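Local coordinates for protein kojibiose phosphorylase (Gut metagenome, PDB 6W0P) that belongs to glycosyl hydrolase family 65 and couples an N-terminal beta domain to a helical catalytic domain of the (alpha/alpha)6 type, at residues 11-15 with 117-121; 34-39 with 323-329; 316-321 with 664-670. All blocks are in the same frame, centred on the assembly; numbering follows the deposited sequence.

Interaction 1: residues 11-15 with 117-121; sequences TEPYR and LDLRS
Arg-15 and Asp-118 face each other as an antiparallel, non-hydrogen-bonded pair, CA to CA 4.5 Å, at the point where strands 15-19 and 109-118 of the large N-terminal sheet come together. Just past this pair, Leu-119 N donates to Tyr-14 O over 2.8 Å, so pairing carries on into the turn, while Leu-117 O receives a CA-H contact from Arg-15 CA. Arg-15 and Asp-118 share a face of the sheet, but their charged ends do not meet directly. Water 1 links them, accepting from Arg-15 NH1 at 3.1 Å and donating to Asp-118 OD2 at 2.8 Å. Each arginine instead holds a carboxylate of its own segment side-on. A bend at chi3 (-66°) helps bring the Arg-15 guanidinium round to Glu-12, where NE reaches OE1 at 2.9 Å. Arg-120 gives NE to the syn lone pair of Asp-118 OD1 and NH2 to OD2 at 2.7 Å. The same OD1 accepts the Arg-120 backbone N from its anti side, an Asx turn, which aspartate suits because its short side chain can reach the backbone N two residues on. Tyr-14 CB lies over one face of the Arg-120 guanidinium, 3.6 Å from Arg-120 CD, and Leu-119 packs on Phe-319 of helix 308-324. The guanidinium groups come near each other, Arg-15 NE 4.9 Å from Arg-120 NH2, a repulsion that the carboxylate held by each probably offsets.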
ATOM      1  N   THR A  11       3.689 -43.955  10.109  1.00 37.30           N
ATOM      2  CA  THR A  11       3.146 -43.689  11.457  1.00 37.95           C
ATOM      3  C   THR A  11       3.879 -44.551  12.479  1.00 37.76           C
ATOM      4  O   THR A  11       3.635 -45.760  12.494  1.00 38.41           O
ATOM      5  CB  THR A  11       1.649 -43.975  11.490  1.00 38.38           C
ATOM      6  OG1 THR A  11       1.074 -43.089  10.533  1.00 40.39           O
ATOM      7  CG2 THR A  11       1.054 -43.721  12.853  1.00 39.03           C
ATOM      8  N   GLU A  12       4.730 -43.925  13.289  1.00 37.35           N
ATOM      9  CA  GLU A  12       5.426 -44.537  14.448  1.00 37.30           C
ATOM     10  C   GLU A  12       5.386 -43.543  15.602  1.00 35.82           C
ATOM     11  O   GLU A  12       5.495 -42.339  15.383  1.00 35.25           O
ATOM     12  CB  GLU A  12       6.901 -44.802  14.175  1.00 38.06           C
ATOM     13  CG  GLU A  12       7.189 -45.820  13.098  1.00 39.12           C
ATOM     14  CD  GLU A  12       8.663 -46.176  13.078  1.00 39.95           C
ATOM     15  OE1 GLU A  12       9.335 -45.991  14.143  1.00 39.84           O
ATOM     16  OE2 GLU A  12       9.140 -46.634  12.008  1.00 40.66           O
ATOM     17  N   PRO A  13       5.320 -44.013  16.861  1.00 34.57           N
ATOM     18  CA  PRO A  13       5.138 -43.106  17.986  1.00 34.28           C
ATOM     19  C   PRO A  13       6.386 -42.275  18.306  1.00 33.72           C
ATOM     20  O   PRO A  13       6.175 -41.205  18.839  1.00 32.45           O
ATOM     21  CB  PRO A  13       4.749 -44.008  19.177  1.00 34.76           C
ATOM     22  CG  PRO A  13       5.172 -45.414  18.779  1.00 35.09           C
ATOM     23  CD  PRO A  13       5.367 -45.423  17.266  1.00 35.04           C
ATOM     24  N   TYR A  14       7.608 -42.731  17.966  1.00 33.54           N
ATOM     25  CA  TYR A  14       8.873 -42.058  18.394  1.00 33.93           C
ATOM     26  C   TYR A  14       9.755 -41.631  17.209  1.00 32.85           C
ATOM     27  O   TYR A  14      10.863 -41.145  17.461  1.00 31.64           O
ATOM     28  CB  TYR A  14       9.674 -42.945  19.361  1.00 35.12           C
ATOM     29  CG  TYR A  14       8.976 -43.289  20.655  1.00 36.88           C
ATOM     30  CD1 TYR A  14       8.877 -42.366  21.695  1.00 37.71           C
ATOM     31  CD2 TYR A  14       8.412 -44.546  20.843  1.00 37.88           C
ATOM     32  CE1 TYR A  14       8.240 -42.685  22.888  1.00 37.84           C
ATOM     33  CE2 TYR A  14       7.801 -44.885  22.037  1.00 39.12           C
ATOM     34  CZ  TYR A  14       7.700 -43.946  23.052  1.00 39.45           C
ATOM     35  OH  TYR A  14       7.053 -44.291  24.204  1.00 44.22           O
ATOM     36  N   ARG A  15       9.303 -41.810  15.968  1.00 32.25           N
ATOM     37  CA  ARG A  15      10.090 -41.453  14.767  1.00 31.49           C
ATOM     38  C   ARG A  15       9.167 -40.998  13.633  1.00 31.06           C
ATOM     39  O   ARG A  15       8.013 -41.442  13.568  1.00 31.79           O
ATOM     40  CB  ARG A  15      10.928 -42.648  14.301  1.00 32.28           C
ATOM     41  CG  ARG A  15      11.632 -43.393  15.426  1.00 32.37           C
ATOM     42  CD  ARG A  15      12.714 -44.303  14.870  1.00 32.41           C
ATOM     43  NE  ARG A  15      12.135 -45.361  14.069  1.00 32.80           N
ATOM     44  CZ  ARG A  15      12.824 -46.205  13.293  1.00 32.99           C
ATOM     45  NH1 ARG A  15      14.146 -46.137  13.217  1.00 32.51           N
ATOM     46  NH2 ARG A  15      12.169 -47.143  12.625  1.00 32.81           N
ATOM     47  N   LEU A 117      13.732 -39.477  11.216  1.00 33.68           N
ATOM     48  CA  LEU A 117      13.989 -38.515  12.313  1.00 32.29           C
ATOM     49  C   LEU A 117      13.614 -39.255  13.597  1.00 32.34           C
ATOM     50  O   LEU A 117      12.463 -39.712  13.708  1.00 32.61           O
ATOM     51  CB  LEU A 117      13.180 -37.240  12.076  1.00 32.08           C
ATOM     52  CG  LEU A 117      13.168 -36.238  13.238  1.00 32.14           C
ATOM     53  CD1 LEU A 117      14.547 -35.667  13.477  1.00 31.90           C
ATOM     54  CD2 LEU A 117      12.188 -35.110  12.986  1.00 32.30           C
ATOM     55  N   ASP A 118      14.560 -39.445  14.508  1.00 31.75           N
ATOM     56  CA  ASP A 118      14.266 -40.111  15.803  1.00 31.43           C
ATOM     57  C   ASP A 118      13.895 -39.035  16.831  1.00 29.83           C
ATOM     58  O   ASP A 118      14.758 -38.265  17.238  1.00 29.13           O
ATOM     59  CB  ASP A 118      15.437 -40.976  16.257  1.00 32.16           C
ATOM     60  CG  ASP A 118      15.020 -41.982  17.304  1.00 33.00           C
ATOM     61  OD1 ASP A 118      14.219 -41.587  18.179  1.00 32.51           O
ATOM     62  OD2 ASP A 118      15.480 -43.163  17.208  1.00 34.17           O
ATOM     63  N   LEU A 119      12.643 -39.004  17.258  1.00 29.29           N
ATOM     64  CA  LEU A 119      12.145 -37.933  18.159  1.00 29.35           C
ATOM     65  C   LEU A 119      12.751 -38.069  19.569  1.00 29.72           C
ATOM     66  O   LEU A 119      12.593 -37.114  20.339  1.00 29.21           O
ATOM     67  CB  LEU A 119      10.626 -37.970  18.197  1.00 28.83           C
ATOM     68  CG  LEU A 119       9.896 -37.816  16.865  1.00 28.91           C
ATOM     69  CD1 LEU A 119       8.413 -37.967  17.098  1.00 29.20           C
ATOM     70  CD2 LEU A 119      10.197 -36.472  16.188  1.00 29.12           C
ATOM     71  N   ARG A 120      13.499 -39.138  19.878  1.00 30.66           N
ATOM     72  CA  ARG A 120      14.094 -39.323  21.232  1.00 31.57           C
ATOM     73  C   ARG A 120      15.545 -38.835  21.282  1.00 30.49           C
ATOM     74  O   ARG A 120      16.074 -38.737  22.401  1.00 29.44           O
ATOM     75  CB  ARG A 120      14.004 -40.786  21.662  1.00 33.44           C
ATOM     76  CG  ARG A 120      12.608 -41.368  21.518  1.00 35.69           C
ATOM     77  CD  ARG A 120      12.635 -42.876  21.442  1.00 37.66           C
ATOM     78  NE  ARG A 120      13.270 -43.290  20.202  1.00 39.54           N
ATOM     79  CZ  ARG A 120      13.303 -44.557  19.784  1.00 41.93           C
ATOM     80  NH1 ARG A 120      12.737 -45.506  20.516  1.00 42.23           N
ATOM     81  NH2 ARG A 120      13.885 -44.870  18.637  1.00 42.51           N
ATOM     82  N   SER A 121      16.169 -38.550  20.132  1.00 30.03           N
ATOM     83  CA  SER A 121      17.618 -38.215  20.038  1.00 29.94           C
ATOM     84  C   SER A 121      17.860 -37.009  19.123  1.00 29.94           C
ATOM     85  O   SER A 121      18.860 -36.296  19.319  1.00 31.55           O
ATOM     86  CB  SER A 121      18.421 -39.407  19.571  1.00 30.27           C
ATOM     87  OG  SER A 121      18.122 -39.751  18.222  1.00 29.10           O
TER
HETATM   88  O   HOH W   1      16.101 -44.422  14.838  1.00 38.83           O

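Interaction 2: residues 34-39 with 323-329; sequences SLGNEY and QAYHGFD
Glu-38 OE1 is gripped by the backbone of the loop that follows helix 308-324: His-326 N donates to its anti lone pair at 2.9 Å, Phe-328 N comes to its syn side at 2.9 Å, tilted out of the carboxylate plane, and Gly-327 N adds a weak third bond. The positive phi of Gly-327 (85°) is one that glycine takes readily, and it lets the chain curl round the oxygen. OE2 has its own partner in Asn-332 ND2. Beneath the acid lies Tyr-325, its ring and the carboxylate stacked with planes 10° apart and OE1 over the ring centre, so the ring face and the backbone N-H groups together probably fix the rotation of the carboxylate. Glutamate has the length for this: with CG anti to the backbone N (chi1 -175°) and the chain extended, the carboxylate is carried deep into the loop. These bonds join two parts of the fold, the edge of the small sheet containing strand 35-36 in the N-terminal region and the C-terminal end of a helix in the catalytic region. Gln-323, in the last turn of that helix, reads the backbone of the strand with both ends of its amide. NE2 gives a nearly straight bond to Ser-34 O at 3.0 Å, in the amide plane. Gly-36 N donates to Gln-323 OE1 at 3.0 Å from above the carbonyl plane, not along a lone pair. Gln-323 O, near the helix end, takes a weak bond from Glu-38 N. Asn-37 O lies at the imidazole edge of His-326, 3.0 Å from CE1. The rings of Tyr-39 and Phe-328 meet obliquely, CD1 of Tyr-39 being 3.5 Å from CE2 of Phe-328, while Tyr-39 OH bonds to Asn-253 O.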
ATOM      1  N   SER A  34      13.508 -31.122   9.697  1.00 28.25           N
ATOM      2  CA  SER A  34      14.448 -30.059  10.137  1.00 28.77           C
ATOM      3  C   SER A  34      14.943 -30.368  11.554  1.00 28.94           C
ATOM      4  O   SER A  34      14.121 -30.782  12.421  1.00 28.07           O
ATOM      5  CB  SER A  34      13.815 -28.682  10.101  1.00 29.45           C
ATOM      6  OG  SER A  34      13.508 -28.275   8.770  1.00 30.27           O
ATOM      7  N   LEU A  35      16.234 -30.132  11.791  1.00 28.62           N
ATOM      8  CA  LEU A  35      16.821 -30.133  13.154  1.00 28.50           C
ATOM      9  C   LEU A  35      16.969 -28.681  13.615  1.00 27.79           C
ATOM     10  O   LEU A  35      17.091 -27.772  12.758  1.00 26.96           O
ATOM     11  CB  LEU A  35      18.184 -30.836  13.129  1.00 29.28           C
ATOM     12  CG  LEU A  35      18.176 -32.302  12.703  1.00 29.00           C
ATOM     13  CD1 LEU A  35      19.588 -32.874  12.751  1.00 29.57           C
ATOM     14  CD2 LEU A  35      17.252 -33.104  13.582  1.00 28.78           C
ATOM     15  N   GLY A  36      16.930 -28.474  14.924  1.00 27.10           N
ATOM     16  CA  GLY A  36      17.124 -27.149  15.525  1.00 27.54           C
ATOM     17  C   GLY A  36      17.530 -27.287  16.967  1.00 27.66           C
ATOM     18  O   GLY A  36      17.118 -28.274  17.603  1.00 27.86           O
ATOM     19  N   ASN A  37      18.344 -26.364  17.452  1.00 28.14           N
ATOM     20  CA  ASN A  37      18.801 -26.369  18.862  1.00 28.97           C
ATOM     21  C   ASN A  37      18.707 -24.938  19.398  1.00 29.11           C
ATOM     22  O   ASN A  37      19.470 -24.648  20.312  1.00 28.88           O
ATOM     23  CB  ASN A  37      20.180 -27.023  18.986  1.00 29.37           C
ATOM     24  CG  ASN A  37      21.298 -26.287  18.264  1.00 29.93           C
ATOM     25  OD1 ASN A  37      21.078 -25.251  17.639  1.00 30.08           O
ATOM     26  ND2 ASN A  37      22.514 -26.815  18.350  1.00 29.91           N
ATOM     27  N   GLU A  38      17.742 -24.151  18.884  1.00 29.17           N
ATOM     28  CA  GLU A  38      17.447 -22.721  19.198  1.00 30.19           C
ATOM     29  C   GLU A  38      18.552 -21.803  18.663  1.00 31.03           C
ATOM     30  O   GLU A  38      18.238 -20.817  17.969  1.00 31.52           O
ATOM     31  CB  GLU A  38      17.326 -22.444  20.698  1.00 30.49           C
ATOM     32  CG  GLU A  38      16.899 -21.014  20.985  1.00 30.61           C
ATOM     33  CD  GLU A  38      17.189 -20.515  22.389  1.00 31.26           C
ATOM     34  OE1 GLU A  38      16.752 -21.194  23.344  1.00 31.54           O
ATOM     35  OE2 GLU A  38      17.827 -19.432  22.520  1.00 31.32           O
ATOM     36  N   TYR A  39      19.808 -22.106  18.990  1.00 31.29           N
ATOM     37  CA  TYR A  39      20.984 -21.352  18.498  1.00 32.10           C
ATOM     38  C   TYR A  39      21.025 -21.409  16.979  1.00 31.38           C
ATOM     39  O   TYR A  39      21.369 -20.423  16.333  1.00 30.95           O
ATOM     40  CB  TYR A  39      22.258 -21.955  19.078  1.00 32.95           C
ATOM     41  CG  TYR A  39      23.553 -21.361  18.589  1.00 33.39           C
ATOM     42  CD1 TYR A  39      24.046 -20.168  19.112  1.00 33.50           C
ATOM     43  CD2 TYR A  39      24.329 -22.049  17.674  1.00 33.41           C
ATOM     44  CE1 TYR A  39      25.264 -19.651  18.700  1.00 34.12           C
ATOM     45  CE2 TYR A  39      25.548 -21.541  17.245  1.00 34.30           C
ATOM     46  CZ  TYR A  39      26.029 -20.354  17.779  1.00 34.34           C
ATOM     47  OH  TYR A  39      27.241 -19.898  17.374  1.00 34.41           O
ATOM     48  N   GLN A 323      13.039 -28.042  20.029  1.00 30.08           N
ATOM     49  CA  GLN A 323      14.066 -27.643  19.018  1.00 29.85           C
ATOM     50  C   GLN A 323      14.049 -26.127  18.809  1.00 29.32           C
ATOM     51  O   GLN A 323      15.144 -25.528  18.678  1.00 29.28           O
ATOM     52  CB  GLN A 323      13.842 -28.353  17.682  1.00 29.39           C
ATOM     53  CG  GLN A 323      14.306 -29.809  17.683  1.00 29.08           C
ATOM     54  CD  GLN A 323      14.690 -30.316  16.316  1.00 28.17           C
ATOM     55  OE1 GLN A 323      15.721 -30.950  16.165  1.00 27.91           O
ATOM     56  NE2 GLN A 323      13.870 -30.036  15.321  1.00 27.24           N
ATOM     57  N   ALA A 324      12.865 -25.525  18.816  1.00 29.07           N
ATOM     58  CA  ALA A 324      12.695 -24.081  18.548  1.00 29.24           C
ATOM     59  C   ALA A 324      13.317 -23.224  19.662  1.00 29.47           C
ATOM     60  O   ALA A 324      13.848 -22.152  19.337  1.00 29.50           O
ATOM     61  CB  ALA A 324      11.231 -23.771  18.368  1.00 29.33           C
ATOM     62  N   TYR A 325      13.204 -23.631  20.931  1.00 29.65           N
ATOM     63  CA  TYR A 325      13.634 -22.800  22.090  1.00 29.84           C
ATOM     64  C   TYR A 325      13.876 -23.657  23.335  1.00 30.40           C
ATOM     65  O   TYR A 325      13.034 -24.495  23.661  1.00 29.79           O
ATOM     66  CB  TYR A 325      12.552 -21.773  22.412  1.00 29.35           C
ATOM     67  CG  TYR A 325      13.082 -20.455  22.907  1.00 29.23           C
ATOM     68  CD1 TYR A 325      13.669 -19.575  22.030  1.00 28.45           C
ATOM     69  CD2 TYR A 325      13.020 -20.095  24.240  1.00 29.25           C
ATOM     70  CE1 TYR A 325      14.186 -18.372  22.459  1.00 28.61           C
ATOM     71  CE2 TYR A 325      13.538 -18.885  24.691  1.00 29.33           C
ATOM     72  CZ  TYR A 325      14.114 -18.008  23.791  1.00 29.16           C
ATOM     73  OH  TYR A 325      14.591 -16.785  24.183  1.00 28.50           O
ATOM     74  N   HIS A 326      14.979 -23.441  24.046  1.00 31.34           N
ATOM     75  CA  HIS A 326      15.184 -24.120  25.355  1.00 31.81           C
ATOM     76  C   HIS A 326      15.888 -23.203  26.361  1.00 32.90           C
ATOM     77  O   HIS A 326      16.363 -23.728  27.367  1.00 33.70           O
ATOM     78  CB  HIS A 326      15.906 -25.458  25.152  1.00 32.10           C
ATOM     79  CG  HIS A 326      17.325 -25.336  24.689  1.00 32.27           C
ATOM     80  ND1 HIS A 326      17.661 -25.202  23.365  1.00 31.87           N
ATOM     81  CD2 HIS A 326      18.492 -25.354  25.377  1.00 32.80           C
ATOM     82  CE1 HIS A 326      18.981 -25.131  23.258  1.00 32.34           C
ATOM     83  NE2 HIS A 326      19.519 -25.221  24.476  1.00 32.68           N
ATOM     84  N   GLY A 327      15.932 -21.887  26.120  1.00 33.06           N
ATOM     85  CA  GLY A 327      16.540 -20.927  27.050  1.00 33.75           C
ATOM     86  C   GLY A 327      18.039 -20.824  26.839  1.00 34.88           C
ATOM     87  O   GLY A 327      18.758 -20.517  27.808  1.00 35.71           O
ATOM     88  N   PHE A 328      18.526 -21.064  25.624  1.00 34.79           N
ATOM     89  CA  PHE A 328      19.975 -20.969  25.329  1.00 35.54           C
ATOM     90  C   PHE A 328      20.435 -19.509  25.400  1.00 35.63           C
ATOM     91  O   PHE A 328      21.582 -19.287  25.795  1.00 35.63           O
ATOM     92  CB  PHE A 328      20.324 -21.523  23.949  1.00 36.55           C
ATOM     93  CG  PHE A 328      21.805 -21.503  23.671  1.00 37.24           C
ATOM     94  CD1 PHE A 328      22.646 -22.439  24.266  1.00 37.72           C
ATOM     95  CD2 PHE A 328      22.358 -20.545  22.833  1.00 38.04           C
ATOM     96  CE1 PHE A 328      24.012 -22.422  24.033  1.00 37.99           C
ATOM     97  CE2 PHE A 328      23.730 -20.516  22.614  1.00 38.79           C
ATOM     98  CZ  PHE A 328      24.551 -21.458  23.206  1.00 38.88           C
ATOM     99  N   ASP A 329      19.588 -18.554  25.014  1.00 34.91           N
ATOM    100  CA  ASP A 329      20.021 -17.148  24.792  1.00 35.42           C
ATOM    101  C   ASP A 329      18.873 -16.163  24.996  1.00 34.94           C
ATOM    102  O   ASP A 329      17.921 -16.166  24.225  1.00 35.41           O
ATOM    103  CB  ASP A 329      20.578 -16.980  23.382  1.00 35.13           C
ATOM    104  CG  ASP A 329      21.273 -15.642  23.134  1.00 35.48           C
ATOM    105  OD1 ASP A 329      21.041 -14.683  23.908  1.00 36.06           O
ATOM    106  OD2 ASP A 329      22.044 -15.572  22.166  1.00 34.91           O
TER

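Interaction 3: residues 316-321 with 664-670; sequences YCLFQM and IHMTSIA
The phenol ring of Tyr-316 carries Gln-320 CG over one face, offset toward the rim, and the OH at its far end touches Ile-664 CG2 at 3.7 Å. Tyr-316 and Gln-320 both lie on helix 308-324, which crosses helix 666-680 within the helical catalytic domain, of (alpha/alpha)6 type in this family; the short axes approach to 9.4 Å at -123°. No hydrogen bond joins the two segments, so shape and apolar surface do the work. Tyr-316 OH bonds to Ile-32 O, and Gln-320 OE1 to Gln-323 NE2 one turn on in the same helix. Gln-320 bends at chi2 (-60°), and the CD1 methyl of Ile-664 sits against the bent chain, 3.5 Å from Gln-320 OE1, the two side chains crossing at a slant. Ile-669 points at helix 308-324, and its branching at CB suits a site with neighbours in two directions: CG2 presses on Cys-317 O at 3.3 Å, whereas CD1 goes to Gln-320 CB. Cys-317 adds its CB, 3.8 Å from Ile-669 CG2; a small side chain suits this close helix crossing. Two methionines, whose unbranched chains can adapt their shape, complete the contact. Met-321, bent at both chi2 and chi3, brings CE against Ala-670 CB at 3.6 Å, where a small alanine fits. Crossing it from the other helix, Met-666 lays its CE methyl 3.6 Å from Met-321 SD.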
ATOM      1  N   TYR A 316       5.734 -35.330  17.676  1.00 28.35           N
ATOM      2  CA  TYR A 316       6.448 -34.531  16.660  1.00 27.98           C
ATOM      3  C   TYR A 316       6.385 -33.056  17.080  1.00 27.87           C
ATOM      4  O   TYR A 316       7.443 -32.368  17.047  1.00 27.15           O
ATOM      5  CB  TYR A 316       5.893 -34.791  15.251  1.00 27.70           C
ATOM      6  CG  TYR A 316       6.545 -33.926  14.210  1.00 26.95           C
ATOM      7  CD1 TYR A 316       7.821 -34.199  13.743  1.00 26.68           C
ATOM      8  CD2 TYR A 316       5.919 -32.788  13.747  1.00 26.55           C
ATOM      9  CE1 TYR A 316       8.440 -33.377  12.817  1.00 26.25           C
ATOM     10  CE2 TYR A 316       6.509 -31.972  12.802  1.00 26.32           C
ATOM     11  CZ  TYR A 316       7.782 -32.257  12.344  1.00 26.19           C
ATOM     12  OH  TYR A 316       8.362 -31.416  11.446  1.00 25.58           O
ATOM     13  N   CYS A 317       5.179 -32.560  17.403  1.00 27.89           N
ATOM     14  CA  CYS A 317       4.936 -31.143  17.813  1.00 27.56           C
ATOM     15  C   CYS A 317       5.789 -30.791  19.043  1.00 27.43           C
ATOM     16  O   CYS A 317       6.480 -29.764  19.013  1.00 28.14           O
ATOM     17  CB  CYS A 317       3.461 -30.876  18.109  1.00 27.53           C
ATOM     18  SG  CYS A 317       2.406 -30.937  16.636  1.00 27.66           S
ATOM     19  N   LEU A 318       5.784 -31.621  20.083  1.00 27.07           N
ATOM     20  CA  LEU A 318       6.629 -31.384  21.279  1.00 27.65           C
ATOM     21  C   LEU A 318       8.114 -31.335  20.850  1.00 27.53           C
ATOM     22  O   LEU A 318       8.856 -30.451  21.341  1.00 26.28           O
ATOM     23  CB  LEU A 318       6.369 -32.446  22.351  1.00 27.65           C
ATOM     24  CG  LEU A 318       4.930 -32.498  22.867  1.00 28.76           C
ATOM     25  CD1 LEU A 318       4.816 -33.394  24.088  1.00 29.17           C
ATOM     26  CD2 LEU A 318       4.397 -31.109  23.189  1.00 29.34           C
ATOM     27  N   PHE A 319       8.524 -32.231  19.958  1.00 27.48           N
ATOM     28  CA  PHE A 319       9.924 -32.306  19.475  1.00 27.55           C
ATOM     29  C   PHE A 319      10.335 -30.960  18.879  1.00 27.60           C
ATOM     30  O   PHE A 319      11.411 -30.445  19.249  1.00 27.81           O
ATOM     31  CB  PHE A 319      10.097 -33.475  18.507  1.00 27.61           C
ATOM     32  CG  PHE A 319      11.478 -33.547  17.910  1.00 27.39           C
ATOM     33  CD1 PHE A 319      12.504 -34.161  18.600  1.00 27.53           C
ATOM     34  CD2 PHE A 319      11.746 -32.959  16.691  1.00 27.19           C
ATOM     35  CE1 PHE A 319      13.780 -34.202  18.066  1.00 28.13           C
ATOM     36  CE2 PHE A 319      13.017 -33.022  16.148  1.00 27.81           C
ATOM     37  CZ  PHE A 319      14.032 -33.632  16.838  1.00 27.84           C
ATOM     38  N   GLN A 320       9.518 -30.405  17.981  1.00 28.00           N
ATOM     39  CA  GLN A 320       9.795 -29.107  17.300  1.00 28.11           C
ATOM     40  C   GLN A 320       9.757 -27.924  18.286  1.00 28.14           C
ATOM     41  O   GLN A 320      10.480 -26.921  18.056  1.00 27.13           O
ATOM     42  CB  GLN A 320       8.813 -28.889  16.144  1.00 27.97           C
ATOM     43  CG  GLN A 320       9.029 -29.844  14.976  1.00 27.86           C
ATOM     44  CD  GLN A 320      10.414 -29.730  14.369  1.00 28.67           C
ATOM     45  OE1 GLN A 320      11.178 -28.793  14.635  1.00 28.86           O
ATOM     46  NE2 GLN A 320      10.755 -30.701  13.539  1.00 28.81           N
ATOM     47  N   MET A 321       8.913 -27.985  19.311  1.00 29.07           N
ATOM     48  CA  MET A 321       8.832 -26.912  20.333  1.00 30.23           C
ATOM     49  C   MET A 321      10.158 -26.895  21.097  1.00 30.30           C
ATOM     50  O   MET A 321      10.650 -25.816  21.354  1.00 31.07           O
ATOM     51  CB  MET A 321       7.680 -27.100  21.331  1.00 31.41           C
ATOM     52  CG  MET A 321       6.281 -26.904  20.738  1.00 32.52           C
ATOM     53  SD  MET A 321       5.998 -25.218  20.184  1.00 34.53           S
ATOM     54  CE  MET A 321       5.625 -24.451  21.760  1.00 35.05           C
ATOM     55  N   ILE A 664       7.827 -25.415   8.753  1.00 31.11           N
ATOM     56  CA  ILE A 664       6.801 -25.895   9.719  1.00 30.49           C
ATOM     57  C   ILE A 664       6.078 -24.648  10.239  1.00 30.36           C
ATOM     58  O   ILE A 664       6.672 -23.526  10.140  1.00 30.03           O
ATOM     59  CB  ILE A 664       7.453 -26.727  10.842  1.00 30.60           C
ATOM     60  CG1 ILE A 664       8.394 -25.897  11.722  1.00 31.13           C
ATOM     61  CG2 ILE A 664       8.165 -27.934  10.266  1.00 30.84           C
ATOM     62  CD1 ILE A 664       9.047 -26.705  12.809  1.00 31.49           C
ATOM     63  N   HIS A 665       4.857 -24.826  10.738  1.00 29.24           N
ATOM     64  CA  HIS A 665       4.001 -23.758  11.306  1.00 29.37           C
ATOM     65  C   HIS A 665       4.085 -23.787  12.841  1.00 29.70           C
ATOM     66  O   HIS A 665       3.385 -24.603  13.488  1.00 27.58           O
ATOM     67  CB  HIS A 665       2.567 -23.932  10.825  1.00 28.98           C
ATOM     68  CG  HIS A 665       2.389 -23.906   9.354  1.00 28.82           C
ATOM     69  ND1 HIS A 665       2.777 -24.938   8.564  1.00 28.30           N
ATOM     70  CD2 HIS A 665       1.794 -23.004   8.551  1.00 28.72           C
ATOM     71  CE1 HIS A 665       2.445 -24.674   7.323  1.00 28.59           C
ATOM     72  NE2 HIS A 665       1.849 -23.498   7.288  1.00 28.40           N
ATOM     73  N   MET A 666       4.900 -22.896  13.390  1.00 30.65           N
ATOM     74  CA  MET A 666       5.325 -22.936  14.803  1.00 32.32           C
ATOM     75  C   MET A 666       4.090 -22.724  15.700  1.00 31.96           C
ATOM     76  O   MET A 666       3.909 -23.488  16.642  1.00 32.05           O
ATOM     77  CB  MET A 666       6.380 -21.851  15.018  1.00 34.55           C
ATOM     78  CG  MET A 666       7.491 -22.230  15.958  1.00 36.56           C
ATOM     79  SD  MET A 666       8.204 -23.844  15.607  1.00 39.84           S
ATOM     80  CE  MET A 666       7.777 -24.650  17.146  1.00 38.94           C
ATOM     81  N   THR A 667       3.253 -21.732  15.410  1.00 31.76           N
ATOM     82  CA  THR A 667       2.051 -21.418  16.232  1.00 32.37           C
ATOM     83  C   THR A 667       1.079 -22.602  16.187  1.00 31.33           C
ATOM     84  O   THR A 667       0.522 -22.950  17.223  1.00 31.34           O
ATOM     85  CB  THR A 667       1.348 -20.134  15.792  1.00 32.00           C
ATOM     86  OG1 THR A 667       2.235 -19.082  16.128  1.00 32.49           O
ATOM     87  CG2 THR A 667       0.039 -19.904  16.515  1.00 32.74           C
ATOM     88  N   SER A 668       0.897 -23.194  15.022  1.00 31.29           N
ATOM     89  CA  SER A 668       0.033 -24.380  14.833  1.00 32.18           C
ATOM     90  C   SER A 668       0.565 -25.534  15.690  1.00 31.43           C
ATOM     91  O   SER A 668      -0.249 -26.241  16.333  1.00 33.14           O
ATOM     92  CB  SER A 668      -0.071 -24.759  13.391  1.00 32.92           C
ATOM     93  OG  SER A 668      -0.528 -26.102  13.320  1.00 36.31           O
ATOM     94  N   ILE A 669       1.884 -25.675  15.750  1.00 29.80           N
ATOM     95  CA  ILE A 669       2.572 -26.714  16.556  1.00 28.90           C
ATOM     96  C   ILE A 669       2.290 -26.450  18.038  1.00 28.83           C
ATOM     97  O   ILE A 669       1.905 -27.417  18.720  1.00 28.53           O
ATOM     98  CB  ILE A 669       4.071 -26.756  16.183  1.00 28.69           C
ATOM     99  CG1 ILE A 669       4.226 -27.409  14.809  1.00 28.72           C
ATOM    100  CG2 ILE A 669       4.908 -27.483  17.225  1.00 29.03           C
ATOM    101  CD1 ILE A 669       5.602 -27.335  14.246  1.00 28.81           C
ATOM    102  N   ALA A 670       2.449 -25.205  18.505  1.00 28.51           N
ATOM    103  CA  ALA A 670       2.203 -24.800  19.905  1.00 29.58           C
ATOM    104  C   ALA A 670       0.729 -25.028  20.230  1.00 30.86           C
ATOM    105  O   ALA A 670       0.437 -25.482  21.337  1.00 32.92           O
ATOM    106  CB  ALA A 670       2.568 -23.357  20.133  1.00 29.23           C
TER

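How the interactions relate
From the N terminus, segment 11-15 meets 117-121 about a hundred residues later, and interaction 1 closes that loop within the large N-terminal sheet. Interaction 2 opens inside it, at 34-39, but closes only at 323-329, so the two cross. Interaction 3 opens at 316-321, before interaction 2 has closed, and ends at 664-670; these two cross as well, whereas 1 and 3 follow in series. Helix 308-324 is the common element: it takes part in interactions 2 and 3, and Leu-117 and Leu-119 of interaction 1 pack against its Tyr-316 and Phe-319. Interaction 2 joins the N-terminal region to the catalytic one, while 1 lies within the first and 3 within the second.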